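GARP domain-containing protein (Trypanosoma brucei brucei TREU927, PDB 6XZ6) probably acts as a trypanosome receptor for the host complement regulator factor H, binding its domain D5 and so aiding transmission to tsetse flies. Local coordinates at residues G39-S44 with R89-A94; M95-F100 with K186-T191. All coordinates share one frame; numbering follows the deposited sequence.

Interaction 1 (G39-S44 with R89-A94); sequences GALEES and RAEAAA
L41 carries most of this contact, laying its forked end against A90 and E91 of the opposing helix. The apolar part comes first. CG is anti to the backbone N (chi1 170°), and this extends the isobutyl group across to helix 67-125. There CD1 settles over the backbone, 3.8 Å from A90 C and 3.6 Å from E91 N, and is also 4.0 Å from the methyl A90 CB. The other branch, CD2, comes within 4.3 Å of A94 CB. The small A90 and A94, one turn apart, let the leucine reach the main chain: the local axes run antiparallel (165°) with a closest approach of 9.1 Å. The contact thus joins the long helices 4-61 and 67-125 of an elongated helical bundle, and T191 of helix 165-208 packs on both A40 and A90.

Polar groups take part mainly through van der Waals contact. The E91 chain, bent at chi2, crosses the leucine at a slant, its CG beside CD1 and OE2 3.8 Å from L41 CD2. S44 OG rests against A90 CB without bonding across the interface.

The S44 hydroxyl bonds within its own helix, donating to L41 O at 2.6 Å with a C=O...donor angle of 123°. Just beyond the segment, K45 of helix 4-61 reaches across to E91 OE1 in a long, weak ion pair.

With no hydrogen bond or salt bridge between them, the segments meet mainly through van der Waals contact of L41 with A90, A94, E91 and the backbone, while the buried serine hydroxyl is satisfied within its own helix.

Interaction 2 (M95-F100 with K186-T191); sequences MEVKRF and KATAET
E96, whose CB meets A187 CB at 3.9 Å, ends in a flat carboxylate that leads away from helix 186-191 and lies at the edge of the R99 guanidinium. R99 NH1 gives E96 OE2 a bent salt-bridge hydrogen bond (2.8 Å, N-H...acceptor angle 131°). The oxygen lies nearly in the guanidinium plane, yet NH1 approaches OE2 from above the plane of the carboxylate. F100 CZ touches one face of the guanidinium, displaced toward its rim. The salt bridge and the ring beside it all lie on helix 67-125.

Between the helices, V97 makes most of the contact. With CG1 anti to the backbone N (chi1 171°), CG2 is anti to the carbonyl carbon and packs among A187, T188 and T191. CG2 is 3.7 Å from both A187 CB and A187 C, and 3.6 Å from T188 OG1, whose side chain it crosses at about a right angle. T188 OG1 itself is hydrogen-bonded to L184 O. T191 OG1 lies loosely near V97 CG2, at 4.2 Å, and donates to A187 O at 2.9 Å; T191 N reaches the same oxygen from the opposite face of its plane.

A37 of helix 4-61 and L184 also pack on V97. An axis separation of 8.7 Å at 158°, with small residues facing a valine, is typical of close antiparallel packing in an elongated helical bundle, here the trypanosome GARP-family fold.

Helix 67-125 serves both contacts, turning neighbouring segments to helix 4-61 in interaction 1 and to helix 165-208 in interaction 2; their centres are 9 Å apart. Both are buried and antiparallel, and neither has a hydrogen bond between its segments. Of five touching residues, four are buried and none exposed in interaction 2, against three buried and one exposed, E91, in interaction 1. Interaction 2 uses a branched valine among alanine and threonines, and interaction 1 a longer leucine reaching over the backbone. T191 joins them: its CG2 lies 3.3 Å from A90 O, and it also touches A40 of helix 4-61, so T191 sits where all three long helices meet.

Interaction 1 (G39-S44 with R89-A94)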
ATOM      1  N   GLY A  39     -10.039  13.155  -8.131  1.00 25.02           N
ATOM      2  CA  GLY A  39      -9.842  14.206  -9.120  1.00 25.17           C
ATOM      3  C   GLY A  39     -10.359  13.804 -10.479  1.00 27.27           C
ATOM      4  O   GLY A  39     -11.111  14.552 -11.084  1.00 28.88           O
ATOM      5  N   ALA A  40      -9.999  12.590 -10.939  1.00 22.04           N
ATOM      6  CA  ALA A  40     -10.436  12.009 -12.207  1.00 21.18           C
ATOM      7  C   ALA A  40     -11.951  11.888 -12.273  1.00 25.95           C
ATOM      8  O   ALA A  40     -12.536  12.276 -13.271  1.00 26.98           O
ATOM      9  CB  ALA A  40      -9.791  10.664 -12.409  1.00 19.98           C
ATOM     10  N   LEU A  41     -12.595  11.417 -11.187  1.00 22.83           N
ATOM     11  CA  LEU A  41     -14.053  11.298 -11.096  1.00 22.33           C
ATOM     12  C   LEU A  41     -14.768  12.653 -11.164  1.00 34.22           C
ATOM     13  O   LEU A  41     -15.724  12.795 -11.924  1.00 37.57           O
ATOM     14  CB  LEU A  41     -14.467  10.498  -9.852  1.00 19.92           C
ATOM     15  CG  LEU A  41     -15.941  10.484  -9.485  1.00 23.39           C
ATOM     16  CD1 LEU A  41     -16.782   9.813 -10.552  1.00 23.12           C
ATOM     17  CD2 LEU A  41     -16.147   9.809  -8.172  1.00 24.64           C
ATOM     18  N   GLU A  42     -14.330  13.633 -10.382  1.00 32.78           N
ATOM     19  CA  GLU A  42     -14.947  14.948 -10.389  1.00 35.40           C
ATOM     20  C   GLU A  42     -14.803  15.661 -11.735  1.00 39.48           C
ATOM     21  O   GLU A  42     -15.738  16.321 -12.167  1.00 40.01           O
ATOM     22  CB  GLU A  42     -14.439  15.773  -9.217  1.00 39.22           C
ATOM     23  CG  GLU A  42     -14.939  15.224  -7.881  1.00 56.99           C
ATOM     24  CD  GLU A  42     -16.433  15.294  -7.597  1.00109.96           C
ATOM     25  OE1 GLU A  42     -17.061  16.335  -7.907  1.00123.88           O
ATOM     26  OE2 GLU A  42     -16.974  14.305  -7.051  1.00114.98           O
ATOM     27  N   GLU A  43     -13.702  15.440 -12.444  1.00 37.68           N
ATOM     28  CA  GLU A  43     -13.531  15.982 -13.799  1.00 40.89           C
ATOM     29  C   GLU A  43     -14.525  15.326 -14.764  1.00 45.65           C
ATOM     30  O   GLU A  43     -15.059  16.014 -15.632  1.00 48.30           O
ATOM     31  CB  GLU A  43     -12.104  15.770 -14.322  1.00 43.14           C
ATOM     32  CG  GLU A  43     -11.390  17.075 -14.646  1.00 62.59           C
ATOM     33  CD  GLU A  43     -11.283  17.428 -16.121  1.00 90.27           C
ATOM     34  OE1 GLU A  43     -10.139  17.492 -16.631  1.00 94.52           O
ATOM     35  OE2 GLU A  43     -12.335  17.657 -16.761  1.00 80.39           O
ATOM     36  N   SER A  44     -14.795  13.998 -14.598  1.00 37.88           N
ATOM     37  CA  SER A  44     -15.746  13.258 -15.437  1.00 34.01           C
ATOM     38  C   SER A  44     -17.163  13.718 -15.174  1.00 36.69           C
ATOM     39  O   SER A  44     -17.973  13.755 -16.099  1.00 37.80           O
ATOM     40  CB  SER A  44     -15.592  11.754 -15.260  1.00 30.33           C
ATOM     41  OG  SER A  44     -16.098  11.277 -14.028  1.00 25.81           O
ATOM     42  N   ARG A  89     -18.579   4.968 -15.261  1.00 19.86           N
ATOM     43  CA  ARG A  89     -17.436   4.064 -15.252  1.00 18.65           C
ATOM     44  C   ARG A  89     -16.320   4.586 -14.328  1.00 23.68           C
ATOM     45  O   ARG A  89     -15.662   3.768 -13.683  1.00 23.64           O
ATOM     46  CB  ARG A  89     -16.915   3.821 -16.655  1.00 18.68           C
ATOM     47  CG  ARG A  89     -17.718   2.769 -17.403  1.00 29.75           C
ATOM     48  CD  ARG A  89     -17.085   2.358 -18.717  1.00 35.10           C
ATOM     49  NE  ARG A  89     -16.979   3.498 -19.625  1.00 51.00           N
ATOM     50  CZ  ARG A  89     -17.913   3.836 -20.502  1.00 55.46           C
ATOM     51  NH1 ARG A  89     -19.003   3.087 -20.642  1.00 20.05           N
ATOM     52  NH2 ARG A  89     -17.754   4.913 -21.271  1.00 46.55           N
ATOM     53  N   ALA A  90     -16.152   5.934 -14.213  1.00 20.18           N
ATOM     54  CA  ALA A  90     -15.189   6.572 -13.303  1.00 20.16           C
ATOM     55  C   ALA A  90     -15.639   6.409 -11.839  1.00 26.67           C
ATOM     56  O   ALA A  90     -14.786   6.245 -10.975  1.00 27.52           O
ATOM     57  CB  ALA A  90     -14.987   8.042 -13.652  1.00 21.74           C
ATOM     58  N   GLU A  91     -16.968   6.378 -11.571  1.00 24.67           N
ATOM     59  CA  GLU A  91     -17.553   6.108 -10.228  1.00 24.87           C
ATOM     60  C   GLU A  91     -17.134   4.746  -9.724  1.00 26.29           C
ATOM     61  O   GLU A  91     -16.687   4.618  -8.585  1.00 25.74           O
ATOM     62  CB  GLU A  91     -19.110   6.115 -10.234  1.00 27.10           C
ATOM     63  CG  GLU A  91     -19.793   7.408  -9.819  1.00 42.06           C
ATOM     64  CD  GLU A  91     -19.735   7.783  -8.352  1.00 73.42           C
ATOM     65  OE1 GLU A  91     -20.568   8.623  -7.941  1.00 87.40           O
ATOM     66  OE2 GLU A  91     -18.859   7.262  -7.618  1.00 63.75           O
ATOM     67  N   ALA A  92     -17.332   3.717 -10.572  1.00 23.25           N
ATOM     68  CA  ALA A  92     -16.999   2.314 -10.293  1.00 21.70           C
ATOM     69  C   ALA A  92     -15.504   2.125 -10.150  1.00 25.29           C
ATOM     70  O   ALA A  92     -15.088   1.504  -9.196  1.00 25.77           O
ATOM     71  CB  ALA A  92     -17.554   1.415 -11.375  1.00 22.12           C
ATOM     72  N   ALA A  93     -14.685   2.732 -11.016  1.00 22.03           N
ATOM     73  CA  ALA A  93     -13.230   2.600 -10.890  1.00 21.17           C
ATOM     74  C   ALA A  93     -12.683   3.236  -9.605  1.00 25.30           C
ATOM     75  O   ALA A  93     -11.862   2.597  -8.954  1.00 25.85           O
ATOM     76  CB  ALA A  93     -12.526   3.144 -12.123  1.00 22.47           C
ATOM     77  N   ALA A  94     -13.180   4.448  -9.202  1.00 20.76           N
ATOM     78  CA  ALA A  94     -12.766   5.158  -7.973  1.00 19.02           C
ATOM     79  C   ALA A  94     -13.160   4.391  -6.725  1.00 23.14           C
ATOM     80  O   ALA A  94     -12.415   4.381  -5.756  1.00 23.76           O
ATOM     81  CB  ALA A  94     -13.331   6.567  -7.928  1.00 20.11           C
TER

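Interaction 2 (M95-F100 with K186-T191)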
ATOM      1  N   MET A  95     -14.321   3.723  -6.757  1.00 19.68           N
ATOM      2  CA  MET A  95     -14.838   2.866  -5.690  1.00 17.52           C
ATOM      3  C   MET A  95     -13.817   1.716  -5.517  1.00 21.42           C
ATOM      4  O   MET A  95     -13.478   1.399  -4.379  1.00 21.80           O
ATOM      5  CB  MET A  95     -16.260   2.372  -6.073  1.00 18.98           C
ATOM      6  CG  MET A  95     -16.803   1.222  -5.235  1.00 20.96           C
ATOM      7  SD  MET A  95     -16.169  -0.450  -5.639  1.00 23.90           S
ATOM      8  CE  MET A  95     -17.022  -0.796  -7.105  1.00 19.98           C
ATOM      9  N   GLU A  96     -13.279   1.139  -6.633  1.00 17.03           N
ATOM     10  CA  GLU A  96     -12.269   0.068  -6.520  1.00 16.61           C
ATOM     11  C   GLU A  96     -10.975   0.613  -5.914  1.00 22.14           C
ATOM     12  O   GLU A  96     -10.394  -0.032  -5.058  1.00 23.38           O
ATOM     13  CB  GLU A  96     -11.970  -0.656  -7.850  1.00 17.89           C
ATOM     14  CG  GLU A  96     -13.147  -1.004  -8.753  1.00 27.56           C
ATOM     15  CD  GLU A  96     -14.004  -2.223  -8.457  1.00 32.47           C
ATOM     16  OE1 GLU A  96     -14.772  -2.635  -9.361  1.00 35.86           O
ATOM     17  OE2 GLU A  96     -13.931  -2.748  -7.325  1.00  5.24           O
ATOM     18  N   VAL A  97     -10.536   1.807  -6.340  1.00 17.82           N
ATOM     19  CA  VAL A  97      -9.352   2.472  -5.775  1.00 16.40           C
ATOM     20  C   VAL A  97      -9.514   2.562  -4.235  1.00 20.68           C
ATOM     21  O   VAL A  97      -8.628   2.124  -3.522  1.00 20.65           O
ATOM     22  CB  VAL A  97      -9.075   3.880  -6.410  1.00 17.94           C
ATOM     23  CG1 VAL A  97      -7.982   4.619  -5.663  1.00 16.66           C
ATOM     24  CG2 VAL A  97      -8.754   3.774  -7.890  1.00 17.23           C
ATOM     25  N   LYS A  98     -10.628   3.109  -3.731  1.00 17.51           N
ATOM     26  CA  LYS A  98     -10.879   3.194  -2.277  1.00 18.12           C
ATOM     27  C   LYS A  98     -10.848   1.779  -1.598  1.00 22.95           C
ATOM     28  O   LYS A  98     -10.349   1.648  -0.490  1.00 23.76           O
ATOM     29  CB  LYS A  98     -12.207   3.906  -1.989  1.00 19.45           C
ATOM     30  CG  LYS A  98     -12.076   5.406  -1.961  1.00 37.66           C
ATOM     31  CD  LYS A  98     -13.217   6.130  -2.695  1.00 53.72           C
ATOM     32  CE  LYS A  98     -12.821   7.536  -3.131  1.00 70.68           C
ATOM     33  NZ  LYS A  98     -11.706   7.545  -4.132  1.00 72.79           N
ATOM     34  N   ARG A  99     -11.327   0.750  -2.288  1.00 18.48           N
ATOM     35  CA  ARG A  99     -11.373  -0.620  -1.817  1.00 18.91           C
ATOM     36  C   ARG A  99      -9.985  -1.280  -1.712  1.00 24.18           C
ATOM     37  O   ARG A  99      -9.724  -1.948  -0.713  1.00 27.27           O
ATOM     38  CB  ARG A  99     -12.304  -1.408  -2.730  1.00 17.28           C
ATOM     39  CG  ARG A  99     -12.467  -2.837  -2.341  1.00 16.03           C
ATOM     40  CD  ARG A  99     -13.093  -3.557  -3.491  1.00 24.06           C
ATOM     41  NE  ARG A  99     -12.443  -4.846  -3.676  1.00 38.41           N
ATOM     42  CZ  ARG A  99     -12.357  -5.475  -4.836  1.00 46.79           C
ATOM     43  NH1 ARG A  99     -12.898  -4.948  -5.924  1.00 35.33           N
ATOM     44  NH2 ARG A  99     -11.739  -6.643  -4.918  1.00 33.94           N
ATOM     45  N   PHE A 100      -9.119  -1.129  -2.728  1.00 17.92           N
ATOM     46  CA  PHE A 100      -7.767  -1.679  -2.713  1.00 16.44           C
ATOM     47  C   PHE A 100      -6.838  -0.927  -1.784  1.00 21.22           C
ATOM     48  O   PHE A 100      -5.967  -1.545  -1.181  1.00 20.95           O
ATOM     49  CB  PHE A 100      -7.191  -1.782  -4.124  1.00 18.44           C
ATOM     50  CG  PHE A 100      -7.958  -2.779  -4.963  1.00 20.77           C
ATOM     51  CD1 PHE A 100      -8.056  -4.113  -4.574  1.00 22.93           C
ATOM     52  CD2 PHE A 100      -8.611  -2.378  -6.127  1.00 23.86           C
ATOM     53  CE1 PHE A 100      -8.793  -5.021  -5.327  1.00 24.31           C
ATOM     54  CE2 PHE A 100      -9.343  -3.292  -6.888  1.00 26.50           C
ATOM     55  CZ  PHE A 100      -9.417  -4.610  -6.488  1.00 24.42           C
ATOM     56  N   LYS A 186      -4.370  -0.537 -11.708  1.00 24.76           N
ATOM     57  CA  LYS A 186      -5.256  -0.784 -12.863  1.00 24.93           C
ATOM     58  C   LYS A 186      -6.526   0.064 -12.710  1.00 28.24           C
ATOM     59  O   LYS A 186      -6.983   0.659 -13.690  1.00 31.29           O
ATOM     60  CB  LYS A 186      -5.637  -2.272 -12.995  1.00 27.01           C
ATOM     61  CG  LYS A 186      -4.504  -3.212 -13.398  1.00 46.50           C
ATOM     62  CD  LYS A 186      -5.035  -4.582 -13.849  1.00 61.37           C
ATOM     63  CE  LYS A 186      -5.040  -5.648 -12.768  1.00 69.85           C
ATOM     64  NZ  LYS A 186      -3.715  -6.305 -12.632  1.00 77.55           N
ATOM     65  N   ALA A 187      -7.070   0.143 -11.473  1.00 19.95           N
ATOM     66  CA  ALA A 187      -8.263   0.914 -11.138  1.00 17.51           C
ATOM     67  C   ALA A 187      -8.041   2.401 -11.249  1.00 24.23           C
ATOM     68  O   ALA A 187      -8.960   3.123 -11.627  1.00 25.78           O
ATOM     69  CB  ALA A 187      -8.752   0.553  -9.757  1.00 16.29           C
ATOM     70  N   THR A 188      -6.837   2.881 -10.940  1.00 23.20           N
ATOM     71  CA  THR A 188      -6.523   4.311 -11.080  1.00 24.34           C
ATOM     72  C   THR A 188      -6.475   4.686 -12.570  1.00 28.88           C
ATOM     73  O   THR A 188      -7.042   5.709 -12.947  1.00 32.46           O
ATOM     74  CB  THR A 188      -5.277   4.714 -10.263  1.00 28.62           C
ATOM     75  OG1 THR A 188      -5.368   4.147  -8.954  1.00 27.53           O
ATOM     76  CG2 THR A 188      -5.148   6.224 -10.128  1.00 20.93           C
ATOM     77  N   ALA A 189      -5.841   3.851 -13.406  1.00 22.40           N
ATOM     78  CA  ALA A 189      -5.753   4.063 -14.858  1.00 23.68           C
ATOM     79  C   ALA A 189      -7.146   4.079 -15.516  1.00 28.48           C
ATOM     80  O   ALA A 189      -7.403   4.909 -16.393  1.00 30.19           O
ATOM     81  CB  ALA A 189      -4.881   2.989 -15.496  1.00 24.40           C
ATOM     82  N   GLU A 190      -8.043   3.181 -15.073  1.00 23.08           N
ATOM     83  CA  GLU A 190      -9.430   3.087 -15.534  1.00 22.17           C
ATOM     84  C   GLU A 190     -10.230   4.371 -15.185  1.00 25.07           C
ATOM     85  O   GLU A 190     -11.137   4.718 -15.950  1.00 26.59           O
ATOM     86  CB  GLU A 190     -10.128   1.879 -14.892  1.00 21.77           C
ATOM     87  CG  GLU A 190      -9.758   0.508 -15.428  1.00 36.88           C
ATOM     88  CD  GLU A 190     -10.180  -0.673 -14.556  1.00 66.37           C
ATOM     89  OE1 GLU A 190     -11.164  -0.544 -13.787  1.00 74.05           O
ATOM     90  OE2 GLU A 190      -9.524  -1.740 -14.644  1.00 51.38           O
ATOM     91  N   THR A 191      -9.961   5.032 -14.018  1.00 19.11           N
ATOM     92  CA  THR A 191     -10.676   6.280 -13.659  1.00 20.23           C
ATOM     93  C   THR A 191     -10.197   7.413 -14.554  1.00 29.41           C
ATOM     94  O   THR A 191     -11.008   8.192 -15.068  1.00 31.95           O
ATOM     95  CB  THR A 191     -10.583   6.714 -12.175  1.00 31.05           C
ATOM     96  OG1 THR A 191     -10.395   5.614 -11.273  1.00 28.14           O
ATOM     97  CG2 THR A 191     -11.799   7.506 -11.753  1.00 37.94           C
TER